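Local coordinates for TIR protein (Paracoccus denitrificans PD1222, PDB 3H16) that belongs to the bacterial TIR-domain proteins, folding as a central parallel beta-sheet wrapped by helices and paired here with a second copy of itself, at residues B[29-34]-B[78-83]; B[41-46]-B[147-152]; B[84-89]-B[118-123]; B[132-137]-B[142-147]. All blocks are in the same frame, centred on the assembly; numbering follows the deposited sequence.

Interaction 1: B[29-34]-B[78-83]; sequences WEDKAD and IVVLST
Asp31 and Ser82 meet through one hydrogen bond, which ties the turn after one strand of the sheet to the end of its neighbour. In residues 29-34 the chain is settling into a helix. Trp29 begins the turn: its carbonyl oxygen takes the amide of Lys32, with Lys32 N and Trp29 O 3.0 Å apart, while Glu30 CG lies over the centre of its indole face. The carboxylate of Glu30 forms a salt bridge with Lys88.

Asp31 is the residue that faces residues 78-83. With CG beside the backbone N (chi1 -67°), its OD2 accepts a hydrogen bond from the Ser82 hydroxyl, OG to OD2 2.6 Å. The donor arrives on the syn side, 17° out of the carboxylate plane. The same oxygen has a second donor, a water 2.8 Å from Asp31 OD2 that also donates to Val80 O at 3.0 Å. Two donors thus grip one buried oxygen, which would probably favour the ionised carboxylate, and the water links the turn to the strand's main chain. Val80 CG1 makes only a loose van der Waals approach, 4.4 Å from Asp31 OD2. The Ser82 hydroxyl also caps the helix that follows, through a weak bond from Phe85 N.

Next along the chain, Lys32 opens helix 32-45 and pairs with Asp53. Here the carboxyl ends of strands 21-28 and 74-81, parallel neighbours in the sheet, each run into a helix, and the polar link between these two crossover starts is an example of how the TIR fold, a doubly wound alpha/beta domain, is held at its strand ends.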
loop_
_atom_site.group_PDB
_atom_site.type_symbol
_atom_site.label_atom_id
_atom_site.label_comp_id
_atom_site.label_asym_id
_atom_site.label_seq_id
_atom_site.Cartn_x
_atom_site.Cartn_y
_atom_site.Cartn_z
ATOM N N TRP B 29 -3.021 18.124 -19.328
ATOM C CA TRP B 29 -2.167 19.278 -19.605
ATOM C C TRP B 29 -2.301 20.430 -18.613
ATOM O O TRP B 29 -1.307 21.043 -18.218
ATOM C CB TRP B 29 -2.384 19.795 -21.034
ATOM C CG TRP B 29 -3.604 20.629 -21.230
ATOM C CD1 TRP B 29 -4.823 20.213 -21.689
ATOM C CD2 TRP B 29 -3.720 22.040 -21.002
ATOM N NE1 TRP B 29 -5.689 21.277 -21.764
ATOM C CE2 TRP B 29 -5.041 22.411 -21.349
ATOM C CE3 TRP B 29 -2.838 23.028 -20.541
ATOM C CZ2 TRP B 29 -5.500 23.728 -21.249
ATOM C CZ3 TRP B 29 -3.297 24.341 -20.441
ATOM C CH2 TRP B 29 -4.615 24.676 -20.795
ATOM N N GLU B 30 -3.526 20.719 -18.203
ATOM C CA GLU B 30 -3.771 21.799 -17.263
ATOM C C GLU B 30 -2.991 21.654 -15.957
ATOM O O GLU B 30 -2.719 22.643 -15.288
ATOM C CB GLU B 30 -5.272 21.891 -16.969
ATOM C CG GLU B 30 -6.128 22.083 -18.221
ATOM C CD GLU B 30 -6.738 20.788 -18.731
ATOM O OE1 GLU B 30 -6.034 19.758 -18.786
ATOM O OE2 GLU B 30 -7.932 20.803 -19.092
ATOM N N ASP B 31 -2.626 20.429 -15.590
ATOM C CA ASP B 31 -1.887 20.218 -14.348
ATOM C C ASP B 31 -0.375 20.177 -14.512
ATOM O O ASP B 31 0.337 20.061 -13.518
ATOM C CB ASP B 31 -2.337 18.929 -13.648
ATOM C CG ASP B 31 -3.761 19.011 -13.146
ATOM O OD1 ASP B 31 -4.141 20.060 -12.577
ATOM O OD2 ASP B 31 -4.506 18.024 -13.308
ATOM N N LYS B 32 0.119 20.268 -15.746
ATOM C CA LYS B 32 1.563 20.237 -15.971
ATOM C C LYS B 32 2.258 21.421 -15.324
ATOM O O LYS B 32 3.155 21.257 -14.493
ATOM C CB LYS B 32 1.910 20.240 -17.463
ATOM C CG LYS B 32 3.416 20.376 -17.705
ATOM C CD LYS B 32 3.787 20.471 -19.177
ATOM C CE LYS B 32 3.940 19.099 -19.819
ATOM N NZ LYS B 32 4.441 19.181 -21.222
ATOM N N ALA B 33 1.836 22.612 -15.721
ATOM C CA ALA B 33 2.410 23.847 -15.216
ATOM C C ALA B 33 2.693 23.839 -13.723
ATOM O O ALA B 33 3.848 23.867 -13.310
ATOM C CB ALA B 33 1.491 25.018 -15.558
ATOM N N ASP B 34 1.636 23.781 -12.924
ATOM C CA ASP B 34 1.756 23.826 -11.470
ATOM C C ASP B 34 2.190 22.569 -10.715
ATOM O O ASP B 34 3.302 22.516 -10.180
ATOM C CB ASP B 34 0.439 24.326 -10.874
ATOM C CG ASP B 34 -0.730 23.417 -11.211
ATOM O OD1 ASP B 34 -0.916 23.105 -12.406
ATOM O OD2 ASP B 34 -1.461 23.014 -10.281
ATOM N N ILE B 78 2.847 7.065 -12.917
ATOM C CA ILE B 78 2.019 7.786 -11.950
ATOM C C ILE B 78 0.928 8.463 -12.765
ATOM O O ILE B 78 1.176 8.928 -13.882
ATOM C CB ILE B 78 2.813 8.926 -11.220
ATOM C CG1 ILE B 78 3.795 8.355 -10.207
ATOM C CG2 ILE B 78 1.854 9.868 -10.503
ATOM C CD1 ILE B 78 4.667 9.432 -9.581
ATOM N N VAL B 79 -0.285 8.501 -12.232
ATOM C CA VAL B 79 -1.350 9.194 -12.932
ATOM C C VAL B 79 -1.958 10.184 -11.938
ATOM O O VAL B 79 -2.349 9.813 -10.828
ATOM C CB VAL B 79 -2.424 8.213 -13.492
ATOM C CG1 VAL B 79 -3.173 7.525 -12.368
ATOM C CG2 VAL B 79 -3.391 8.964 -14.369
ATOM N N VAL B 80 -1.980 11.459 -12.312
ATOM C CA VAL B 80 -2.549 12.478 -11.438
ATOM C C VAL B 80 -4.056 12.510 -11.640
ATOM O O VAL B 80 -4.543 12.892 -12.712
ATOM C CB VAL B 80 -1.972 13.872 -11.736
ATOM C CG1 VAL B 80 -2.641 14.917 -10.849
ATOM C CG2 VAL B 80 -0.479 13.864 -11.494
ATOM N N LEU B 81 -4.794 12.083 -10.618
ATOM C CA LEU B 81 -6.247 12.078 -10.708
ATOM C C LEU B 81 -6.827 13.365 -10.143
ATOM O O LEU B 81 -6.945 13.527 -8.935
ATOM C CB LEU B 81 -6.834 10.866 -9.975
ATOM C CG LEU B 81 -6.475 9.477 -10.518
ATOM C CD1 LEU B 81 -7.262 8.423 -9.762
ATOM C CD2 LEU B 81 -6.801 9.390 -12.001
ATOM N N SER B 82 -7.183 14.285 -11.030
ATOM C CA SER B 82 -7.765 15.561 -10.625
ATOM C C SER B 82 -9.004 15.862 -11.463
ATOM O O SER B 82 -9.310 15.158 -12.432
ATOM C CB SER B 82 -6.761 16.679 -10.846
ATOM O OG SER B 82 -6.584 16.879 -12.239
ATOM N N THR B 83 -9.706 16.927 -11.096
ATOM C CA THR B 83 -10.893 17.338 -11.827
ATOM C C THR B 83 -10.559 17.498 -13.305
ATOM O O THR B 83 -11.341 17.086 -14.160
ATOM C CB THR B 83 -11.427 18.673 -11.306
ATOM O OG1 THR B 83 -11.794 18.524 -9.933
ATOM C CG2 THR B 83 -12.644 19.117 -12.105
HETATM O O HOH W 1 -3.983 15.450 -14.157
#

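Interaction 2: B[41-46]-B[147-152]; sequences HTLRAA and DLMAII
Met149 lays its side chain against Ala46, at the carboxyl-terminal end of helix 32-45. Its CG sits 3.8 Å from Ala46 CB and its sulfur follows, with SD 4.1 Å from that same methyl. Bends at both chi2 (-51°) and chi3 (-69°) curl the chain back on itself and carry CE toward the carbonyl of Ala46. The resulting approach, 3.0 Å from Met149 CE to Ala46 O, is short for carbon and oxygen, and its exact value is doubtful; the CG and SD contacts carry the pair.

A second apolar pair lies deeper. Leu43 and Leu148 meet with their side chains at about a right angle, and one methyl, Leu43 CD2, touches both Leu148 CD1 at 4.0 Å and Leu148 CB at 4.1 Å. Leu43 does not aim its CB straight at the other helix; its far branch closes the distance, and the same CD2 lies 4.4 Å from Met149 SD. One methyl thereby joins the two halves of the patch.

Both leucines also rest on Ile78 of strand 74-81, which places the seam where helices 32-45 and 141-153 come together over the sheet. Val145, one turn earlier in helix 141-153, packs on Leu43 and Ala46, Ala48 flanks Met149, and Ala150 and Ile151 pack against Lys93 and Gln92 of the second subunit.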
loop_
_atom_site.group_PDB
_atom_site.type_symbol
_atom_site.label_atom_id
_atom_site.label_comp_id
_atom_site.label_asym_id
_atom_site.label_seq_id
_atom_site.Cartn_x
_atom_site.Cartn_y
_atom_site.Cartn_z
ATOM N N HIS B 41 10.229 17.812 -10.040
ATOM C CA HIS B 41 11.435 18.381 -9.454
ATOM C C HIS B 41 11.753 17.631 -8.159
ATOM O O HIS B 41 12.854 17.085 -7.996
ATOM C CB HIS B 41 11.229 19.871 -9.157
ATOM C CG HIS B 41 12.484 20.592 -8.774
ATOM N ND1 HIS B 41 13.498 20.848 -9.673
ATOM C CD2 HIS B 41 12.897 21.094 -7.587
ATOM C CE1 HIS B 41 14.481 21.477 -9.054
ATOM N NE2 HIS B 41 14.142 21.639 -7.789
ATOM N N THR B 42 10.772 17.593 -7.256
ATOM C CA THR B 42 10.916 16.916 -5.971
ATOM C C THR B 42 11.350 15.464 -6.108
ATOM O O THR B 42 12.198 14.999 -5.350
ATOM C CB THR B 42 9.615 16.960 -5.185
ATOM O OG1 THR B 42 9.188 18.319 -5.077
ATOM C CG2 THR B 42 9.812 16.381 -3.794
ATOM N N LEU B 43 10.766 14.748 -7.061
ATOM C CA LEU B 43 11.126 13.359 -7.291
ATOM C C LEU B 43 12.572 13.215 -7.777
ATOM O O LEU B 43 13.313 12.356 -7.292
ATOM C CB LEU B 43 10.180 12.739 -8.314
ATOM C CG LEU B 43 8.921 12.026 -7.823
ATOM C CD1 LEU B 43 8.061 11.649 -9.030
ATOM C CD2 LEU B 43 9.306 10.783 -7.037
ATOM N N ARG B 44 12.981 14.043 -8.737
ATOM C CA ARG B 44 14.352 13.975 -9.254
ATOM C C ARG B 44 15.361 14.333 -8.165
ATOM O O ARG B 44 16.420 13.716 -8.059
ATOM C CB ARG B 44 14.525 14.912 -10.449
ATOM C CG ARG B 44 13.719 14.504 -11.654
ATOM C CD ARG B 44 13.957 15.431 -12.820
ATOM N NE ARG B 44 12.963 15.220 -13.867
ATOM C CZ ARG B 44 12.875 15.949 -14.974
ATOM N NH1 ARG B 44 13.727 16.944 -15.189
ATOM N NH2 ARG B 44 11.924 15.692 -15.861
ATOM N N ALA B 45 15.022 15.337 -7.362
ATOM C CA ALA B 45 15.876 15.765 -6.263
ATOM C C ALA B 45 16.082 14.598 -5.317
ATOM O O ALA B 45 17.097 14.531 -4.626
ATOM C CB ALA B 45 15.234 16.924 -5.513
ATOM N N ALA B 46 15.120 13.680 -5.280
ATOM C CA ALA B 46 15.226 12.527 -4.398
ATOM C C ALA B 46 15.913 11.353 -5.083
ATOM O O ALA B 46 16.071 10.282 -4.492
ATOM C CB ALA B 46 13.853 12.110 -3.896
ATOM N N ASP B 147 7.400 7.876 -0.291
ATOM C CA ASP B 147 6.730 6.607 -0.572
ATOM C C ASP B 147 7.099 6.085 -1.964
ATOM O O ASP B 147 7.343 4.890 -2.143
ATOM C CB ASP B 147 5.205 6.756 -0.482
ATOM C CG ASP B 147 4.726 7.073 0.931
ATOM O OD1 ASP B 147 5.261 6.466 1.887
ATOM O OD2 ASP B 147 3.809 7.915 1.084
ATOM N N LEU B 148 7.136 6.984 -2.949
ATOM C CA LEU B 148 7.467 6.603 -4.312
ATOM C C LEU B 148 8.907 6.105 -4.437
ATOM O O LEU B 148 9.178 5.161 -5.180
ATOM C CB LEU B 148 7.227 7.779 -5.257
ATOM C CG LEU B 148 5.761 8.200 -5.378
ATOM C CD1 LEU B 148 5.673 9.524 -6.087
ATOM C CD2 LEU B 148 4.971 7.141 -6.122
ATOM N N MET B 149 9.827 6.736 -3.714
ATOM C CA MET B 149 11.224 6.320 -3.742
ATOM C C MET B 149 11.328 4.956 -3.074
ATOM O O MET B 149 12.132 4.116 -3.474
ATOM C CB MET B 149 12.113 7.324 -3.006
ATOM C CG MET B 149 12.252 8.664 -3.703
ATOM S SD MET B 149 12.718 8.512 -5.450
ATOM C CE MET B 149 14.382 7.911 -5.305
ATOM N N ALA B 150 10.508 4.739 -2.051
ATOM C CA ALA B 150 10.505 3.468 -1.350
ATOM C C ALA B 150 10.066 2.380 -2.314
ATOM O O ALA B 150 10.645 1.294 -2.338
ATOM C CB ALA B 150 9.562 3.527 -0.191
ATOM N N ILE B 151 9.038 2.685 -3.107
ATOM C CA ILE B 151 8.488 1.754 -4.087
ATOM C C ILE B 151 9.458 1.517 -5.236
ATOM O O ILE B 151 9.510 0.423 -5.797
ATOM C CB ILE B 151 7.140 2.272 -4.642
ATOM C CG1 ILE B 151 6.075 2.219 -3.544
ATOM C CG2 ILE B 151 6.691 1.430 -5.826
ATOM C CD1 ILE B 151 4.715 2.736 -3.976
ATOM N N ILE B 152 10.223 2.538 -5.593
ATOM C CA ILE B 152 11.199 2.397 -6.663
ATOM C C ILE B 152 12.324 1.455 -6.216
ATOM O O ILE B 152 12.762 0.590 -6.976
ATOM C CB ILE B 152 11.823 3.761 -7.034
ATOM C CG1 ILE B 152 10.898 4.525 -7.973
ATOM C CG2 ILE B 152 13.183 3.562 -7.685
ATOM C CD1 ILE B 152 11.492 5.841 -8.448
#

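Interaction 3: B[84-89]-B[118-123]; sequences HFFKKE and KDEVAS
Phe86 reaches across to Val121 with the CE2 and CZ atoms at the far end of its ring. Its CG stands beside the backbone N (chi1 -65°), which sends the ring outward from the short helix 83-86. There CE2 comes 4.0 Å from Val121 CA, and CZ an equal 4.0 Å from Val121 CG2. Although the CB of Val121 points away from Phe86, its first torsion sets CG2 beside the backbone N, close enough to share the contact with the main chain.

Both helices follow strands of the sheet: 83-86 comes after 74-81, and 118-124 after 109-113, so the contact joins two successive crossover connections of the doubly wound TIR fold.

Glu120 takes another route. An extended chain (chi2 -179°) brings OE2 to the edge of the Phe86 ring, near its plane, 4.2 Å from CD2. This oxygen's stronger partner is the hydroxyl of Thr83, which fixes the carboxylate beside the ring. Phe86 is further held by a stack with Phe124.

Past the helix, a type I turn runs from Phe86 to Glu89. Lys88 folds back from it, and its NZ donates to His84 O at 2.8 Å from 40° above the carbonyl plane.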
loop_
_atom_site.group_PDB
_atom_site.type_symbol
_atom_site.label_atom_id
_atom_site.label_comp_id
_atom_site.label_asym_id
_atom_site.label_seq_id
_atom_site.Cartn_x
_atom_site.Cartn_y
_atom_site.Cartn_z
ATOM N N HIS B 84 -9.406 18.108 -13.590
ATOM C CA HIS B 84 -8.935 18.336 -14.962
ATOM C C HIS B 84 -8.776 17.048 -15.740
ATOM O O HIS B 84 -9.086 16.988 -16.928
ATOM C CB HIS B 84 -7.581 19.051 -14.967
ATOM C CG HIS B 84 -7.644 20.466 -14.500
ATOM N ND1 HIS B 84 -8.398 21.426 -15.141
ATOM C CD2 HIS B 84 -7.046 21.088 -13.458
ATOM C CE1 HIS B 84 -8.261 22.579 -14.515
ATOM N NE2 HIS B 84 -7.446 22.402 -13.490
ATOM N N PHE B 85 -8.264 16.020 -15.076
ATOM C CA PHE B 85 -8.083 14.747 -15.748
ATOM C C PHE B 85 -9.447 14.083 -15.901
ATOM O O PHE B 85 -9.667 13.298 -16.830
ATOM C CB PHE B 85 -7.119 13.870 -14.952
ATOM C CG PHE B 85 -6.981 12.475 -15.483
ATOM C CD1 PHE B 85 -7.863 11.476 -15.086
ATOM C CD2 PHE B 85 -5.948 12.148 -16.353
ATOM C CE1 PHE B 85 -7.717 10.175 -15.541
ATOM C CE2 PHE B 85 -5.791 10.845 -16.818
ATOM C CZ PHE B 85 -6.678 9.853 -16.408
ATOM N N PHE B 86 -10.372 14.408 -15.000
ATOM C CA PHE B 86 -11.712 13.829 -15.074
ATOM C C PHE B 86 -12.554 14.473 -16.172
ATOM O O PHE B 86 -13.298 13.785 -16.874
ATOM C CB PHE B 86 -12.457 13.965 -13.742
ATOM C CG PHE B 86 -11.848 13.181 -12.614
ATOM C CD1 PHE B 86 -11.044 12.076 -12.867
ATOM C CD2 PHE B 86 -12.129 13.518 -11.294
ATOM C CE1 PHE B 86 -10.525 11.311 -11.813
ATOM C CE2 PHE B 86 -11.621 12.764 -10.239
ATOM C CZ PHE B 86 -10.815 11.653 -10.503
ATOM N N LYS B 87 -12.431 15.786 -16.324
ATOM C CA LYS B 87 -13.200 16.496 -17.325
ATOM C C LYS B 87 -12.769 16.224 -18.752
ATOM O O LYS B 87 -13.223 16.898 -19.669
ATOM C CB LYS B 87 -13.168 17.998 -17.048
ATOM C CG LYS B 87 -13.897 18.381 -15.766
ATOM C CD LYS B 87 -14.174 19.872 -15.689
ATOM C CE LYS B 87 -14.971 20.218 -14.441
ATOM N NZ LYS B 87 -15.250 21.676 -14.361
ATOM N N LYS B 88 -11.902 15.236 -18.948
ATOM C CA LYS B 88 -11.455 14.901 -20.298
ATOM C C LYS B 88 -12.421 13.914 -20.963
ATOM O O LYS B 88 -12.354 13.691 -22.172
ATOM C CB LYS B 88 -10.043 14.298 -20.271
ATOM C CG LYS B 88 -8.924 15.272 -19.914
ATOM C CD LYS B 88 -8.670 16.266 -21.029
ATOM C CE LYS B 88 -7.648 17.297 -20.623
ATOM N NZ LYS B 88 -8.082 17.941 -19.373
ATOM N N GLU B 89 -13.313 13.323 -20.170
ATOM C CA GLU B 89 -14.297 12.368 -20.680
ATOM C C GLU B 89 -13.678 11.142 -21.352
ATOM O O GLU B 89 -13.893 10.906 -22.539
ATOM C CB GLU B 89 -15.235 13.049 -21.683
ATOM C CG GLU B 89 -16.115 14.141 -21.110
ATOM C CD GLU B 89 -17.208 14.560 -22.079
ATOM O OE1 GLU B 89 -16.879 15.008 -23.198
ATOM O OE2 GLU B 89 -18.398 14.433 -21.723
ATOM N N LYS B 118 -13.994 12.182 -3.034
ATOM C CA LYS B 118 -14.242 10.767 -3.302
ATOM C C LYS B 118 -15.491 10.587 -4.174
ATOM O O LYS B 118 -15.501 9.778 -5.107
ATOM C CB LYS B 118 -14.418 10.031 -1.971
ATOM C CG LYS B 118 -14.384 8.519 -2.052
ATOM C CD LYS B 118 -14.424 7.923 -0.651
ATOM C CE LYS B 118 -14.305 6.413 -0.673
ATOM N NZ LYS B 118 -14.408 5.862 0.706
ATOM N N ASP B 119 -16.544 11.341 -3.870
ATOM C CA ASP B 119 -17.782 11.252 -4.643
ATOM C C ASP B 119 -17.469 11.656 -6.065
ATOM O O ASP B 119 -18.004 11.095 -7.017
ATOM C CB ASP B 119 -18.864 12.181 -4.066
ATOM C CG ASP B 119 -19.513 11.620 -2.804
ATOM O OD1 ASP B 119 -19.713 12.389 -1.833
ATOM O OD2 ASP B 119 -19.826 10.410 -2.792
ATOM N N GLU B 120 -16.583 12.638 -6.191
ATOM C CA GLU B 120 -16.162 13.141 -7.490
ATOM C C GLU B 120 -15.450 12.011 -8.235
ATOM O O GLU B 120 -15.689 11.782 -9.425
ATOM C CB GLU B 120 -15.212 14.314 -7.290
ATOM C CG GLU B 120 -15.275 15.365 -8.357
ATOM C CD GLU B 120 -14.292 16.483 -8.101
ATOM O OE1 GLU B 120 -14.282 17.027 -6.974
ATOM O OE2 GLU B 120 -13.529 16.820 -9.031
ATOM N N VAL B 121 -14.583 11.301 -7.521
ATOM C CA VAL B 121 -13.844 10.194 -8.104
ATOM C C VAL B 121 -14.844 9.124 -8.550
ATOM O O VAL B 121 -14.854 8.733 -9.714
ATOM C CB VAL B 121 -12.827 9.626 -7.083
ATOM C CG1 VAL B 121 -12.072 8.440 -7.659
ATOM C CG2 VAL B 121 -11.849 10.711 -6.708
ATOM N N ALA B 122 -15.702 8.677 -7.639
ATOM C CA ALA B 122 -16.711 7.678 -7.989
ATOM C C ALA B 122 -17.485 8.055 -9.250
ATOM O O ALA B 122 -17.796 7.185 -10.065
ATOM C CB ALA B 122 -17.693 7.465 -6.827
ATOM N N SER B 123 -17.811 9.339 -9.402
ATOM C CA SER B 123 -18.549 9.811 -10.575
ATOM C C SER B 123 -17.778 9.531 -11.859
ATOM O O SER B 123 -18.358 9.186 -12.892
ATOM C CB SER B 123 -18.820 11.308 -10.483
ATOM O OG SER B 123 -19.911 11.570 -9.626
#

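Interaction 4: B[132-137]-B[142-147]; sequences LAFNTS and DEIVAD
Phe134 and Ile144 lie at the centre of the apolar part of this contact, where strand 134-135 is covered by the helix that follows it. Ile144 CG2 approaches the ring obliquely, 4.2 Å from Phe134 CG. The other branch, extended along CG1, pushes CD1 toward the strand's end, 3.7 Å from Thr136 CG2 and 4.1 Å from Asn135 C. Thr136 is turned to suit both its neighbours: chi1 of 68° puts its methyl beside the backbone N and toward Ile144, while OG1 is hydrogen-bonded to His114.

Contacts between the ring and an acidic residue form the second group. Asp147 sets its CB 3.5 Å from Phe134 CE1, and its OD2 lies 3.6 Å from that same ring carbon. The ring and carboxylate planes are nearly aligned, 15° apart. Other partners claim the charge: OD2 forms a salt bridge with Lys139, and OD1 accepts from the backbone N of Gln92 of the second subunit. Each oxygen thus has its own polar partner, while CB packs on the ring.

One hydrogen bond within residues 132-137 shapes the exit from the strand. Asn135 OD1 accepts from Ser137 N at 3.1 Å, an Asx turn, the donor standing 51° above the side-chain carbonyl plane.

Phe124 of the second subunit meets the Phe134 ring, and Leu132 makes backbone hydrogen bonds with that chain. Strand, turn and helix make up the final beta-alpha unit of the doubly wound TIR fold, here with its edge strand at the interface between subunits.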
loop_
_atom_site.group_PDB
_atom_site.type_symbol
_atom_site.label_atom_id
_atom_site.label_comp_id
_atom_site.label_asym_id
_atom_site.label_seq_id
_atom_site.Cartn_x
_atom_site.Cartn_y
_atom_site.Cartn_z
ATOM N N LEU B 132 -7.147 1.950 -3.141
ATOM C CA LEU B 132 -6.342 2.783 -2.268
ATOM C C LEU B 132 -5.259 3.483 -3.085
ATOM O O LEU B 132 -4.616 2.872 -3.951
ATOM C CB LEU B 132 -5.732 1.946 -1.144
ATOM C CG LEU B 132 -6.727 1.267 -0.181
ATOM C CD1 LEU B 132 -5.963 0.791 1.035
ATOM C CD2 LEU B 132 -7.837 2.218 0.256
ATOM N N ALA B 133 -5.065 4.770 -2.821
ATOM C CA ALA B 133 -4.080 5.526 -3.565
ATOM C C ALA B 133 -3.383 6.596 -2.734
ATOM O O ALA B 133 -3.653 6.745 -1.553
ATOM C CB ALA B 133 -4.750 6.161 -4.756
ATOM N N PHE B 134 -2.460 7.323 -3.356
ATOM C CA PHE B 134 -1.773 8.410 -2.678
ATOM C C PHE B 134 -2.704 9.599 -2.843
ATOM O O PHE B 134 -3.375 9.735 -3.874
ATOM C CB PHE B 134 -0.413 8.673 -3.316
ATOM C CG PHE B 134 0.584 7.606 -3.027
ATOM C CD1 PHE B 134 0.981 7.357 -1.720
ATOM C CD2 PHE B 134 1.060 6.786 -4.038
ATOM C CE1 PHE B 134 1.827 6.300 -1.422
ATOM C CE2 PHE B 134 1.912 5.720 -3.754
ATOM C CZ PHE B 134 2.294 5.475 -2.442
ATOM N N ASN B 135 -2.741 10.446 -1.823
ATOM C CA ASN B 135 -3.634 11.599 -1.783
ATOM C C ASN B 135 -2.878 12.856 -1.295
ATOM O O ASN B 135 -2.420 12.893 -0.151
ATOM C CB ASN B 135 -4.765 11.252 -0.807
ATOM C CG ASN B 135 -5.986 12.110 -0.986
ATOM O OD1 ASN B 135 -5.913 13.201 -1.562
ATOM N ND2 ASN B 135 -7.126 11.630 -0.479
ATOM N N THR B 136 -2.757 13.885 -2.134
ATOM C CA THR B 136 -2.046 15.091 -1.704
ATOM C C THR B 136 -2.823 15.845 -0.618
ATOM O O THR B 136 -2.355 16.849 -0.081
ATOM C CB THR B 136 -1.787 16.067 -2.870
ATOM O OG1 THR B 136 -3.026 16.622 -3.320
ATOM C CG2 THR B 136 -1.116 15.352 -4.021
ATOM N N SER B 137 -4.008 15.342 -0.291
ATOM C CA SER B 137 -4.850 15.960 0.721
ATOM C C SER B 137 -4.521 15.355 2.082
ATOM O O SER B 137 -4.898 15.895 3.125
ATOM C CB SER B 137 -6.321 15.709 0.378
ATOM O OG SER B 137 -7.188 16.216 1.372
ATOM N N ASP B 142 6.290 15.835 -0.432
ATOM C CA ASP B 142 7.502 15.196 0.068
ATOM C C ASP B 142 7.220 13.806 0.615
ATOM O O ASP B 142 7.932 12.847 0.307
ATOM C CB ASP B 142 8.153 16.045 1.160
ATOM C CG ASP B 142 8.676 17.357 0.629
ATOM O OD1 ASP B 142 9.440 17.327 -0.349
ATOM O OD2 ASP B 142 8.320 18.415 1.185
ATOM N N GLU B 143 6.180 13.698 1.429
ATOM C CA GLU B 143 5.825 12.416 2.008
ATOM C C GLU B 143 5.496 11.447 0.890
ATOM O O GLU B 143 5.951 10.303 0.907
ATOM C CB GLU B 143 4.643 12.570 2.966
ATOM C CG GLU B 143 5.005 13.264 4.267
ATOM C CD GLU B 143 3.781 13.661 5.083
ATOM O OE1 GLU B 143 3.106 14.652 4.720
ATOM O OE2 GLU B 143 3.492 12.977 6.086
ATOM N N ILE B 144 4.726 11.910 -0.093
ATOM C CA ILE B 144 4.369 11.054 -1.222
ATOM C C ILE B 144 5.637 10.642 -1.982
ATOM O O ILE B 144 5.773 9.490 -2.396
ATOM C CB ILE B 144 3.402 11.761 -2.208
ATOM C CG1 ILE B 144 2.057 12.019 -1.529
ATOM C CG2 ILE B 144 3.189 10.891 -3.435
ATOM C CD1 ILE B 144 1.062 12.786 -2.391
ATOM N N VAL B 145 6.562 11.584 -2.157
ATOM C CA VAL B 145 7.797 11.292 -2.861
ATOM C C VAL B 145 8.622 10.253 -2.090
ATOM O O VAL B 145 9.264 9.387 -2.697
ATOM C CB VAL B 145 8.621 12.572 -3.087
ATOM C CG1 VAL B 145 10.025 12.214 -3.535
ATOM C CG2 VAL B 145 7.942 13.435 -4.147
ATOM N N ALA B 146 8.603 10.328 -0.759
ATOM C CA ALA B 146 9.336 9.344 0.036
ATOM C C ALA B 146 8.731 7.960 -0.234
ATOM O O ALA B 146 9.464 6.985 -0.398
ATOM C CB ALA B 146 9.258 9.677 1.514
ATOM N N ASP B 147 7.400 7.876 -0.291
ATOM C CA ASP B 147 6.730 6.607 -0.572
ATOM C C ASP B 147 7.099 6.085 -1.964
ATOM O O ASP B 147 7.343 4.890 -2.143
ATOM C CB ASP B 147 5.205 6.756 -0.482
ATOM C CG ASP B 147 4.726 7.073 0.931
ATOM O OD1 ASP B 147 5.261 6.466 1.887
ATOM O OD2 ASP B 147 3.809 7.915 1.084
#

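How the interactions relate
The four contacts sample one parallel sheet and the helices around it. Interaction 1 lies nearest the chain's centre and touches two others: interaction 3, about 12 Å away between centres, where strand 74-81 runs directly into helix 83-86, and interaction 2, with centres about 17 Å apart, through Ile78. Interactions 2 and 4 share helix 141-153, with centres about 11 Å apart, and both touch the second subunit. Interactions 2 and 3 fall on opposite sides of the chain's centre, with centres about 26 Å apart. Along the sequence, interactions 1, 3 and 4 come in series, whereas the 41-46 and 147-152 pair encloses interactions 3 and 4, bringing the first helix of the chain against the last one.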